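Local coordinates for long form salivary protein D7L1 (PDB 3DXL), which binds and sequesters mediators of the host response to blood feeding, with leukotrienes held in its N-terminal pocket and biogenic amines in its C-terminal one, at residues E36-P41 with A119-S124; L28-K33 with V42-T47; Q66-S71 with F110-P115. One frame throughout, in Å; residues are numbered along the deposited sequence. Where two conformers were deposited one is given.

In the fold
Three contacts show how a largely helical N-terminal domain of the PBP/GOBP family is drawn together by its connecting segments. Contact 2 closes first, bringing helix 27-34 against the start of helix 45-58 across a short loop. Contact 1 begins within that loop, at 36-41, and closes only at 119-124 on helix 121-127, so contacts 1 and 2 cross along the chain. Contact 3 follows contact 2 in series and lies wholly within the span of contact 1; it joins the hairpin strand 67-68 to helix 106-119. F110, on the same helix segment, links it to the other two, its ring packing against N39 of contact 1 and T47 of contact 2.

Contact 1 of 3, residues E36-P41 with A119-S124; sequences EWINEP and AHKDTS
K121 reaches out from the first turn of helix 121-127 to W37 at the Schellman motif that ends helix 27-34, in the PBP/GOBP domain that carries the leukotriene pocket. W37 is the C-prime residue of that motif. Its positive phi goes with bonds from I38 N back to K33 O and from W37 N to W34 O, and its own carbonyl is taken up by the side chain of K121. With CG anti to the backbone N (chi1 -171°) and a bend at chi3, the lysine brings NZ to 2.9 Å from W37 O. The approach is angled, with a C=O...NZ angle of 135° and NZ tilted 33° out of the carbonyl plane. H117 NE2 bonds to the same oxygen, giving it two partners. A water 3.1 Å from K121 NZ accepts from the ammonium group and also from N39 N, extending the link to the backbone of N39, while the side chain of I38 crosses the lysine near NZ. Beside this polar pair, the W37 indole, which belongs to the leukotriene E4 site, brings its six-membered ring to S124. There CZ3 lies 3.6 Å from S124 OG in an oblique approach. F13 and K125 also meet the indole, the latter in a cation-pi contact, and the binding residue G130 is about 4 Å from it, nearest atoms measured. At the far corner of the indole, W37 CH2 stands 3.6 Å from the backbone S124 O.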
ATOM      1  N   GLU A  36       0.048  -7.845  16.375  1.00 17.88           N
ATOM      2  CA  GLU A  36      -1.108  -8.060  17.240  1.00 18.12           C
ATOM      3  C   GLU A  36      -1.600  -6.769  17.895  1.00 17.51           C
ATOM      4  O   GLU A  36      -2.359  -6.809  18.872  1.00 17.89           O
ATOM      5  CB  GLU A  36      -0.774  -9.110  18.308  1.00 18.96           C
ATOM      6  CG  GLU A  36      -0.323 -10.475  17.755  1.00 21.21           C
ATOM      7  CD  GLU A  36      -1.312 -11.099  16.776  1.00 23.71           C
ATOM      8  OE1 GLU A  36      -2.526 -11.108  17.069  1.00 25.72           O
ATOM      9  OE2 GLU A  36      -0.871 -11.596  15.716  1.00 25.77           O
ATOM     10  N   TRP A  37      -1.173  -5.630  17.350  1.00 16.53           N
ATOM     11  CA  TRP A  37      -1.566  -4.314  17.867  1.00 15.55           C
ATOM     12  C   TRP A  37      -1.002  -4.041  19.275  1.00 15.16           C
ATOM     13  O   TRP A  37      -1.566  -3.271  20.052  1.00 15.15           O
ATOM     14  CB  TRP A  37      -3.092  -4.143  17.805  1.00 15.48           C
ATOM     15  CG  TRP A  37      -3.614  -3.908  16.409  1.00 14.78           C
ATOM     16  CD1 TRP A  37      -3.505  -4.748  15.324  1.00 15.24           C
ATOM     17  CD2 TRP A  37      -4.326  -2.759  15.954  1.00 14.24           C
ATOM     18  NE1 TRP A  37      -4.107  -4.178  14.230  1.00 15.56           N
ATOM     19  CE2 TRP A  37      -4.617  -2.956  14.584  1.00 14.25           C
ATOM     20  CE3 TRP A  37      -4.743  -1.571  16.569  1.00 13.54           C
ATOM     21  CZ2 TRP A  37      -5.317  -2.013  13.826  1.00 14.97           C
ATOM     22  CZ3 TRP A  37      -5.433  -0.635  15.819  1.00 14.88           C
ATOM     23  CH2 TRP A  37      -5.707  -0.856  14.455  1.00 15.10           C
ATOM     24  N   ILE A  38       0.128  -4.673  19.582  1.00 14.57           N
ATOM     25  CA  ILE A  38       0.840  -4.442  20.828  1.00 14.66           C
ATOM     26  C   ILE A  38       2.051  -3.577  20.481  1.00 14.02           C
ATOM     27  O   ILE A  38       3.042  -4.068  19.923  1.00 13.80           O
ATOM     28  CB  ILE A  38       1.253  -5.775  21.504  1.00 14.97           C
ATOM     29  CG1 ILE A  38       0.026  -6.663  21.772  1.00 16.35           C
ATOM     30  CG2 ILE A  38       1.998  -5.515  22.798  1.00 15.32           C
ATOM     31  CD1 ILE A  38       0.376  -8.091  22.202  1.00 16.69           C
ATOM     32  N   ASN A  39       1.949  -2.285  20.773  1.00 13.50           N
ATOM     33  CA  ASN A  39       2.992  -1.349  20.374  1.00 13.94           C
ATOM     34  C   ASN A  39       4.059  -1.261  21.450  1.00 13.63           C
ATOM     35  O   ASN A  39       4.083  -0.324  22.246  1.00 13.63           O
ATOM     36  CB  ASN A  39       2.400   0.020  20.048  1.00 14.13           C
ATOM     37  CG  ASN A  39       1.546   0.003  18.792  1.00 15.79           C
ATOM     38  OD1 ASN A  39       1.716  -0.855  17.916  1.00 15.86           O
ATOM     39  ND2 ASN A  39       0.622   0.952  18.696  1.00 17.12           N
ATOM     40  N   GLU A  40       4.921  -2.274  21.460  1.00 13.81           N
ATOM     41  CA  GLU A  40       5.945  -2.449  22.473  1.00 14.80           C
ATOM     42  C   GLU A  40       7.234  -2.906  21.800  1.00 14.28           C
ATOM     43  O   GLU A  40       7.180  -3.536  20.733  1.00 13.84           O
ATOM     44  CB  GLU A  40       5.505  -3.499  23.499  1.00 14.82           C
ATOM     45  CG  GLU A  40       4.352  -3.050  24.391  1.00 15.88           C
ATOM     46  CD  GLU A  40       3.806  -4.154  25.274  1.00 16.81           C
ATOM     47  OE1 GLU A  40       4.371  -5.264  25.297  1.00 18.66           O
ATOM     48  OE2 GLU A  40       2.783  -3.903  25.948  1.00 19.35           O
ATOM     49  N   PRO A  41       8.393  -2.610  22.417  1.00 14.55           N
ATOM     50  CA  PRO A  41       8.568  -1.822  23.649  1.00 14.71           C
ATOM     51  C   PRO A  41       8.375  -0.327  23.426  1.00 14.32           C
ATOM     52  O   PRO A  41       8.834   0.219  22.419  1.00 13.67           O
ATOM     53  CB  PRO A  41      10.020  -2.118  24.065  1.00 15.62           C
ATOM     54  CG  PRO A  41      10.479  -3.234  23.186  1.00 15.59           C
ATOM     55  CD  PRO A  41       9.676  -3.144  21.930  1.00 14.66           C
ATOM     56  N   ALA A 119      -6.365   2.755  25.643  1.00 13.21           N
ATOM     57  CA  ALA A 119      -7.707   3.023  26.178  1.00 13.38           C
ATOM     58  C   ALA A 119      -8.793   2.698  25.159  1.00 13.32           C
ATOM     59  O   ALA A 119      -9.953   2.513  25.525  1.00 13.57           O
ATOM     60  CB  ALA A 119      -7.820   4.453  26.605  1.00 13.60           C
ATOM     61  N   HIS A 120      -8.418   2.645  23.879  1.00 12.58           N
ATOM     62  CA  HIS A 120      -9.374   2.408  22.797  1.00 12.90           C
ATOM     63  C   HIS A 120      -8.890   1.327  21.851  1.00 12.82           C
ATOM     64  O   HIS A 120      -9.213   1.356  20.663  1.00 12.63           O
ATOM     65  CB  HIS A 120      -9.671   3.715  22.065  1.00 12.77           C
ATOM     66  CG  HIS A 120     -10.215   4.771  22.976  1.00 12.64           C
ATOM     67  ND1 HIS A 120     -11.557   4.877  23.274  1.00 13.32           N
ATOM     68  CD2 HIS A 120      -9.590   5.737  23.692  1.00 12.74           C
ATOM     69  CE1 HIS A 120     -11.733   5.859  24.144  1.00 13.62           C
ATOM     70  NE2 HIS A 120     -10.557   6.396  24.414  1.00 12.71           N
ATOM     71  N   LYS A 121      -8.160   0.352  22.388  1.00 13.09           N
ATOM     72  CA  LYS A 121      -7.535  -0.675  21.559  1.00 13.90           C
ATOM     73  C   LYS A 121      -8.543  -1.429  20.712  1.00 13.90           C
ATOM     74  O   LYS A 121      -8.395  -1.481  19.494  1.00 13.60           O
ATOM     75  CB  LYS A 121      -6.707  -1.649  22.400  1.00 14.70           C
ATOM     76  CG  LYS A 121      -5.860  -2.593  21.541  1.00 17.36           C
ATOM     77  CD  LYS A 121      -4.835  -3.367  22.352  1.00 21.24           C
ATOM     78  CE  LYS A 121      -3.587  -2.542  22.605  1.00 22.18           C
ATOM     79  NZ  LYS A 121      -2.393  -3.411  22.792  1.00 27.19           N
ATOM     80  N   ASP A 122      -9.566  -2.007  21.332  1.00 14.11           N
ATOM     81  CA  ASP A 122     -10.562  -2.773  20.591  1.00 14.31           C
ATOM     82  C   ASP A 122     -11.353  -1.924  19.607  1.00 13.36           C
ATOM     83  O   ASP A 122     -11.643  -2.369  18.501  1.00 13.14           O
ATOM     84  CB  ASP A 122     -11.502  -3.502  21.549  1.00 15.80           C
ATOM     85  CG  ASP A 122     -10.900  -4.775  22.091  1.00 19.76           C
ATOM     86  OD1 ASP A 122     -10.181  -5.475  21.344  1.00 22.13           O
ATOM     87  OD2 ASP A 122     -11.165  -5.091  23.266  1.00 23.95           O
ATOM     88  N   THR A 123     -11.701  -0.705  20.001  1.00 12.33           N
ATOM     89  CA  THR A 123     -12.444   0.184  19.133  1.00 12.13           C
ATOM     90  C   THR A 123     -11.640   0.452  17.861  1.00 11.99           C
ATOM     91  O   THR A 123     -12.152   0.317  16.735  1.00 11.57           O
ATOM     92  CB  THR A 123     -12.746   1.512  19.848  1.00 12.40           C
ATOM     93  OG1 THR A 123     -13.458   1.242  21.062  1.00 13.87           O
ATOM     94  CG2 THR A 123     -13.569   2.439  18.965  1.00 12.53           C
ATOM     95  N   SER A 124     -10.380   0.825  18.044  1.00 11.81           N
ATOM     96  CA  SER A 124      -9.518   1.183  16.912  1.00 11.49           C
ATOM     97  C   SER A 124      -9.142  -0.025  16.053  1.00 11.46           C
ATOM     98  O   SER A 124      -9.160   0.056  14.822  1.00 11.34           O
ATOM     99  CB  SER A 124      -8.281   1.931  17.409  1.00 11.72           C
ATOM    100  OG  SER A 124      -7.451   1.100  18.178  1.00 13.12           O
TER
HETATM  101  O   HOH W   1       0.002  -1.520  22.728  1.00 15.84           O

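Contact 2 of 3, residues L28-K33 with V42-T47; sequences LPMLAK and VDSPAT
M30 makes a small, side-chain-only packing contact between helix 27-34 and the beginning of helix 45-58, two helices that follow one another in the N-terminal domain. Its side chain points at the second helix and ends in a methyl group set against S44 and A46. In the conformer described, M30 CE is 3.4 Å from S44 OG and 4.4 Å from A46 CB, while SD lies 3.8 Å from T47 OG1. M30 and S44 each have a second conformer, so the close CE-to-OG approach belongs to this copy and is doubtful as a general feature. The bend at chi2 (-139°) carries SD beside T47 OG1, while CE lies nearest S44 OG, which is near both atoms. S44 stands at the N-cap of helix 45-58, with P45 opening the first turn; its OG accepts a weak capping bond from A46 N at 3.2 Å, bent to 128° at the hydrogen. In this conformer M30 CE lies against the hydroxyl that makes that bond. T47 OG1 has its polar partner in P41 O, from the loop between the two helices. E22 and P41 also touch M30, and W34 packs against both A46 and T47, extending the join further along helix 27-34.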
ATOM      1  N   LEU A  28      12.223 -10.308  15.256  1.00 13.25           N
ATOM      2  CA  LEU A  28      11.095 -11.229  15.368  1.00 13.82           C
ATOM      3  C   LEU A  28      10.206 -10.971  16.602  1.00 14.29           C
ATOM      4  O   LEU A  28       8.979 -10.961  16.475  1.00 14.34           O
ATOM      5  CB  LEU A  28      11.554 -12.691  15.269  1.00 14.58           C
ATOM      6  CG  LEU A  28      12.083 -13.123  13.891  1.00 14.87           C
ATOM      7  CD1 LEU A  28      12.563 -14.563  13.951  1.00 16.53           C
ATOM      8  CD2 LEU A  28      11.038 -12.952  12.799  1.00 17.75           C
ATOM      9  N   PRO A  29      10.805 -10.768  17.794  1.00 14.40           N
ATOM     10  CA  PRO A  29       9.964 -10.375  18.938  1.00 14.95           C
ATOM     11  C   PRO A  29       9.124  -9.113  18.696  1.00 14.60           C
ATOM     12  O   PRO A  29       7.935  -9.093  19.058  1.00 15.17           O
ATOM     13  CB  PRO A  29      10.979 -10.166  20.067  1.00 15.32           C
ATOM     14  CG  PRO A  29      12.127 -11.072  19.694  1.00 15.76           C
ATOM     15  CD  PRO A  29      12.212 -10.965  18.199  1.00 15.06           C
ATOM     16  N   MET A  30       9.710  -8.081  18.083  1.00 14.30           N
ATOM     17  CA  MET A  30       8.947  -6.870  17.795  0.50 15.43           C
ATOM     18  C   MET A  30       7.830  -7.140  16.788  1.00 13.99           C
ATOM     19  O   MET A  30       6.690  -6.717  17.001  1.00 13.48           O
ATOM     20  CB  MET A  30       9.854  -5.728  17.334  0.50 15.88           C
ATOM     21  CG  MET A  30      10.797  -5.236  18.420  0.50 17.10           C
ATOM     22  SD  MET A  30      10.943  -3.449  18.430  0.50 19.15           S
ATOM     23  CE  MET A  30      12.605  -3.212  19.035  0.50 17.78           C
ATOM     24  N   LEU A  31       8.149  -7.862  15.718  1.00 13.30           N
ATOM     25  CA  LEU A  31       7.150  -8.200  14.717  1.00 12.91           C
ATOM     26  C   LEU A  31       5.949  -8.914  15.348  1.00 13.14           C
ATOM     27  O   LEU A  31       4.799  -8.588  15.043  1.00 12.85           O
ATOM     28  CB  LEU A  31       7.781  -9.054  13.613  1.00 12.76           C
ATOM     29  CG  LEU A  31       6.835  -9.621  12.555  1.00 13.06           C
ATOM     30  CD1 LEU A  31       6.083  -8.541  11.789  1.00 13.18           C
ATOM     31  CD2 LEU A  31       7.616 -10.511  11.598  1.00 13.23           C
ATOM     32  N   ALA A  32       6.221  -9.876  16.223  1.00 13.42           N
ATOM     33  CA  ALA A  32       5.166 -10.659  16.867  1.00 14.05           C
ATOM     34  C   ALA A  32       4.193  -9.794  17.665  1.00 14.25           C
ATOM     35  O   ALA A  32       2.995 -10.074  17.696  1.00 14.78           O
ATOM     36  CB  ALA A  32       5.768 -11.738  17.752  1.00 14.58           C
ATOM     37  N   LYS A  33       4.718  -8.759  18.319  1.00 14.13           N
ATOM     38  CA  LYS A  33       3.900  -7.832  19.098  1.00 14.99           C
ATOM     39  C   LYS A  33       3.166  -6.843  18.206  1.00 14.27           C
ATOM     40  O   LYS A  33       1.943  -6.691  18.306  1.00 14.37           O
ATOM     41  CB  LYS A  33       4.765  -7.081  20.106  1.00 15.01           C
ATOM     42  CG  LYS A  33       5.228  -7.945  21.267  1.00 16.93           C
ATOM     43  CD  LYS A  33       6.077  -7.172  22.271  1.00 18.13           C
ATOM     44  CE  LYS A  33       7.545  -7.125  21.862  1.00 22.19           C
ATOM     45  NZ  LYS A  33       8.434  -6.730  22.992  1.00 24.18           N
ATOM     46  N   VAL A  42       7.720   0.341  24.374  1.00 14.15           N
ATOM     47  CA  VAL A  42       7.389   1.753  24.203  1.00 14.52           C
ATOM     48  C   VAL A  42       8.623   2.660  24.225  1.00 14.62           C
ATOM     49  O   VAL A  42       8.572   3.778  23.723  1.00 14.61           O
ATOM     50  CB  VAL A  42       6.317   2.249  25.220  1.00 14.61           C
ATOM     51  CG1 VAL A  42       5.022   1.454  25.061  1.00 15.10           C
ATOM     52  CG2 VAL A  42       6.836   2.213  26.665  1.00 15.97           C
ATOM     53  N   ASP A  43       9.721   2.160  24.794  1.00 14.37           N
ATOM     54  CA  ASP A  43      10.965   2.923  24.914  1.00 14.99           C
ATOM     55  C   ASP A  43      11.887   2.800  23.702  1.00 14.50           C
ATOM     56  O   ASP A  43      12.921   3.457  23.631  1.00 15.00           O
ATOM     57  CB  ASP A  43      11.736   2.492  26.172  1.00 16.09           C
ATOM     58  CG  ASP A  43      10.989   2.796  27.460  1.00 18.53           C
ATOM     59  OD1 ASP A  43      10.133   3.703  27.466  1.00 21.06           O
ATOM     60  OD2 ASP A  43      11.288   2.131  28.473  1.00 23.34           O
ATOM     61  N   SER A  44      11.497   1.957  22.753  0.50 13.71           N
ATOM     62  CA  SER A  44      12.302   1.691  21.568  0.50 13.12           C
ATOM     63  C   SER A  44      12.017   2.711  20.469  0.50 12.87           C
ATOM     64  O   SER A  44      10.859   2.897  20.094  0.50 12.29           O
ATOM     65  CB  SER A  44      12.011   0.280  21.056  0.50 12.96           C
ATOM     66  OG  SER A  44      12.573   0.080  19.771  0.50 12.12           O
ATOM     67  N   PRO A  45      13.071   3.369  19.935  1.00 12.98           N
ATOM     68  CA  PRO A  45      12.879   4.246  18.773  1.00 13.04           C
ATOM     69  C   PRO A  45      12.192   3.536  17.590  1.00 11.94           C
ATOM     70  O   PRO A  45      11.416   4.165  16.883  1.00 12.68           O
ATOM     71  CB  PRO A  45      14.306   4.686  18.418  1.00 13.20           C
ATOM     72  CG  PRO A  45      15.059   4.556  19.711  1.00 14.79           C
ATOM     73  CD  PRO A  45      14.476   3.364  20.396  1.00 13.82           C
ATOM     74  N   ALA A  46      12.454   2.245  17.403  1.00 11.49           N
ATOM     75  CA  ALA A  46      11.820   1.504  16.316  1.00 11.13           C
ATOM     76  C   ALA A  46      10.296   1.464  16.496  1.00 10.66           C
ATOM     77  O   ALA A  46       9.548   1.739  15.562  1.00 10.29           O
ATOM     78  CB  ALA A  46      12.392   0.114  16.231  1.00 11.31           C
ATOM     79  N   THR A  47       9.840   1.173  17.713  1.00 10.22           N
ATOM     80  CA  THR A  47       8.411   1.135  18.000  1.00 10.69           C
ATOM     81  C   THR A  47       7.789   2.507  17.814  1.00 10.30           C
ATOM     82  O   THR A  47       6.694   2.650  17.262  1.00 10.33           O
ATOM     83  CB  THR A  47       8.170   0.666  19.435  1.00 10.76           C
ATOM     84  OG1 THR A  47       8.806  -0.599  19.619  1.00 12.19           O
ATOM     85  CG2 THR A  47       6.681   0.537  19.729  1.00 11.67           C
TER

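Contact 3 of 3, residues Q66-S71 with F110-P115; sequences QKFDAS and FKAYDP
OD1 of D69, the residue after F68, whose ring packs on A112 and Y113, is gripped by two donors of S71. S71 OG gives the shorter bond, 2.7 Å to D69 OD1 on its syn lone pair. S71 N lies 3.0 Å from D69 OD1 and comes from above the carboxylate plane, 39° out of it. Together they fasten the turn into helix 71-79, the backbone bond serving as its cap. Just before this turn, strand 67-68 pairs antiparallel with strand 61-62 in a two-stranded hairpin with a G1 beta bulge at Q66 and K67, and F68 leaves that hairpin toward helix 106-119. The far end of its ring settles on one turn of the helix. F68 CE2 is 3.7 Å from A112 CB, and F68 CE1 is 3.8 Å from Y113 CB, both obliquely placed. Y61 meets the same phenylalanine edge-to-face, while V96, L99 and T102 add further packing. With CG anti to its N (chi1 -173°), Y113 runs its ring on past F68, CD1 staying 4.1 Å from F68 CE1, to where OH bonds to Y92 OH, and its side chain is about 6 Å from that of W37 by nearest atoms.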
ATOM      1  N   GLN A  66       0.837  19.465  12.640  1.00 17.87           N
ATOM      2  CA  GLN A  66       1.478  19.064  13.907  1.00 19.03           C
ATOM      3  C   GLN A  66       0.446  18.844  15.020  1.00 18.36           C
ATOM      4  O   GLN A  66       0.613  19.298  16.164  1.00 18.21           O
ATOM      5  CB  GLN A  66       2.620  20.010  14.317  1.00 19.28           C
ATOM      6  CG  GLN A  66       3.890  19.801  13.478  1.00 20.81           C
ATOM      7  CD  GLN A  66       5.136  20.413  14.089  1.00 21.28           C
ATOM      8  OE1 GLN A  66       6.042  19.701  14.534  1.00 23.83           O
ATOM      9  NE2 GLN A  66       5.193  21.737  14.108  1.00 23.61           N
ATOM     10  N   LYS A  67      -0.626  18.149  14.650  1.00 17.80           N
ATOM     11  CA  LYS A  67      -1.722  17.799  15.548  1.00 17.69           C
ATOM     12  C   LYS A  67      -2.308  16.471  15.108  1.00 16.69           C
ATOM     13  O   LYS A  67      -2.149  16.057  13.952  1.00 16.71           O
ATOM     14  CB  LYS A  67      -2.874  18.801  15.452  1.00 18.34           C
ATOM     15  CG  LYS A  67      -2.550  20.248  15.619  1.00 20.06           C
ATOM     16  CD  LYS A  67      -3.761  21.059  15.210  1.00 20.92           C
ATOM     17  CE  LYS A  67      -3.488  22.527  15.342  1.00 22.31           C
ATOM     18  NZ  LYS A  67      -4.737  23.281  15.243  1.00 24.44           N
ATOM     19  N   PHE A  68      -3.028  15.836  16.026  1.00 16.20           N
ATOM     20  CA  PHE A  68      -3.859  14.693  15.709  1.00 16.04           C
ATOM     21  C   PHE A  68      -5.169  15.153  15.065  1.00 16.35           C
ATOM     22  O   PHE A  68      -5.559  16.323  15.199  1.00 17.46           O
ATOM     23  CB  PHE A  68      -4.090  13.851  16.967  1.00 15.43           C
ATOM     24  CG  PHE A  68      -2.835  13.200  17.476  1.00 14.53           C
ATOM     25  CD1 PHE A  68      -2.484  11.919  17.046  1.00 14.26           C
ATOM     26  CD2 PHE A  68      -1.974  13.879  18.339  1.00 14.43           C
ATOM     27  CE1 PHE A  68      -1.327  11.321  17.494  1.00 15.06           C
ATOM     28  CE2 PHE A  68      -0.806  13.288  18.793  1.00 14.49           C
ATOM     29  CZ  PHE A  68      -0.475  12.007  18.363  1.00 14.36           C
ATOM     30  N   ASP A  69      -5.828  14.242  14.355  1.00 16.43           N
ATOM     31  CA  ASP A  69      -7.014  14.552  13.566  1.00 16.80           C
ATOM     32  C   ASP A  69      -7.950  13.359  13.645  1.00 16.66           C
ATOM     33  O   ASP A  69      -7.617  12.273  13.176  1.00 16.66           O
ATOM     34  CB  ASP A  69      -6.606  14.845  12.111  1.00 17.61           C
ATOM     35  CG  ASP A  69      -7.742  15.405  11.270  1.00 19.53           C
ATOM     36  OD1 ASP A  69      -8.919  15.313  11.670  1.00 21.27           O
ATOM     37  OD2 ASP A  69      -7.441  15.931  10.178  1.00 23.53           O
ATOM     38  N   ALA A  70      -9.110  13.550  14.264  1.00 16.11           N
ATOM     39  CA  ALA A  70     -10.059  12.460  14.440  1.00 16.24           C
ATOM     40  C   ALA A  70     -10.989  12.257  13.243  1.00 16.40           C
ATOM     41  O   ALA A  70     -11.815  11.341  13.246  1.00 16.93           O
ATOM     42  CB  ALA A  70     -10.869  12.668  15.711  1.00 16.14           C
ATOM     43  N   SER A  71     -10.844  13.099  12.221  1.00 17.05           N
ATOM     44  CA  SER A  71     -11.737  13.053  11.068  1.00 17.31           C
ATOM     45  C   SER A  71     -11.770  11.672  10.415  1.00 16.46           C
ATOM     46  O   SER A  71     -12.836  11.199  10.028  1.00 16.37           O
ATOM     47  CB  SER A  71     -11.356  14.118  10.033  1.00 17.85           C
ATOM     48  OG  SER A  71     -11.359  15.414  10.612  1.00 20.75           O
ATOM     49  N   PHE A 110       4.365   9.210  19.258  1.00 12.75           N
ATOM     50  CA  PHE A 110       4.078   7.931  19.886  1.00 12.76           C
ATOM     51  C   PHE A 110       3.617   8.099  21.334  1.00 13.03           C
ATOM     52  O   PHE A 110       2.630   7.494  21.742  1.00 12.94           O
ATOM     53  CB  PHE A 110       5.278   6.989  19.822  1.00 12.48           C
ATOM     54  CG  PHE A 110       4.968   5.625  20.322  1.00 12.54           C
ATOM     55  CD1 PHE A 110       4.474   4.650  19.462  1.00 12.26           C
ATOM     56  CD2 PHE A 110       5.117   5.317  21.671  1.00 13.53           C
ATOM     57  CE1 PHE A 110       4.161   3.388  19.930  1.00 13.80           C
ATOM     58  CE2 PHE A 110       4.802   4.061  22.153  1.00 13.67           C
ATOM     59  CZ  PHE A 110       4.327   3.088  21.283  1.00 13.07           C
ATOM     60  N   LYS A 111       4.346   8.908  22.100  1.00 13.63           N
ATOM     61  CA  LYS A 111       4.037   9.091  23.515  1.00 14.52           C
ATOM     62  C   LYS A 111       2.630   9.668  23.698  1.00 14.08           C
ATOM     63  O   LYS A 111       1.898   9.243  24.588  1.00 14.59           O
ATOM     64  CB  LYS A 111       5.103   9.973  24.168  1.00 14.84           C
ATOM     65  CG  LYS A 111       4.870  10.268  25.644  1.00 15.91           C
ATOM     66  CD  LYS A 111       6.037  11.047  26.237  1.00 17.35           C
ATOM     67  CE  LYS A 111       5.732  11.533  27.654  1.00 20.78           C
ATOM     68  NZ  LYS A 111       4.687  12.597  27.677  1.00 23.46           N
ATOM     69  N   ALA A 112       2.257  10.619  22.846  1.00 13.28           N
ATOM     70  CA  ALA A 112       0.941  11.257  22.929  1.00 13.88           C
ATOM     71  C   ALA A 112      -0.193  10.291  22.613  1.00 13.32           C
ATOM     72  O   ALA A 112      -1.227  10.291  23.289  1.00 14.08           O
ATOM     73  CB  ALA A 112       0.871  12.460  22.012  1.00 13.74           C
ATOM     74  N   TYR A 113       0.001   9.469  21.584  1.00 12.83           N
ATOM     75  CA  TYR A 113      -1.041   8.556  21.148  1.00 11.86           C
ATOM     76  C   TYR A 113      -1.155   7.275  21.979  1.00 11.71           C
ATOM     77  O   TYR A 113      -2.229   6.696  22.060  1.00 11.50           O
ATOM     78  CB  TYR A 113      -0.889   8.216  19.647  1.00 11.79           C
ATOM     79  CG  TYR A 113      -2.046   7.396  19.119  1.00 11.54           C
ATOM     80  CD1 TYR A 113      -3.265   7.998  18.793  1.00 11.93           C
ATOM     81  CD2 TYR A 113      -1.932   6.017  18.964  1.00 11.54           C
ATOM     82  CE1 TYR A 113      -4.335   7.251  18.333  1.00 11.84           C
ATOM     83  CE2 TYR A 113      -2.999   5.261  18.508  1.00 11.85           C
ATOM     84  CZ  TYR A 113      -4.200   5.884  18.191  1.00 11.23           C
ATOM     85  OH  TYR A 113      -5.258   5.128  17.748  1.00 11.86           O
ATOM     86  N   ASP A 114      -0.059   6.821  22.585  1.00 11.74           N
ATOM     87  CA  ASP A 114      -0.055   5.521  23.268  1.00 12.57           C
ATOM     88  C   ASP A 114      -1.221   5.349  24.283  1.00 12.34           C
ATOM     89  O   ASP A 114      -1.858   4.307  24.301  1.00 12.33           O
ATOM     90  CB  ASP A 114       1.316   5.248  23.904  1.00 13.21           C
ATOM     91  CG  ASP A 114       1.465   3.833  24.419  1.00 15.21           C
ATOM     92  OD1 ASP A 114       1.106   2.866  23.717  1.00 15.56           O
ATOM     93  OD2 ASP A 114       1.983   3.688  25.541  1.00 18.54           O
ATOM     94  N   PRO A 115      -1.505   6.364  25.129  1.00 12.93           N
ATOM     95  CA  PRO A 115      -2.655   6.195  26.045  1.00 13.00           C
ATOM     96  C   PRO A 115      -3.987   5.968  25.324  1.00 13.05           C
ATOM     97  O   PRO A 115      -4.837   5.207  25.812  1.00 13.67           O
ATOM     98  CB  PRO A 115      -2.691   7.522  26.817  1.00 13.53           C
ATOM     99  CG  PRO A 115      -1.279   8.013  26.760  1.00 13.61           C
ATOM    100  CD  PRO A 115      -0.834   7.655  25.349  1.00 12.54           C
TER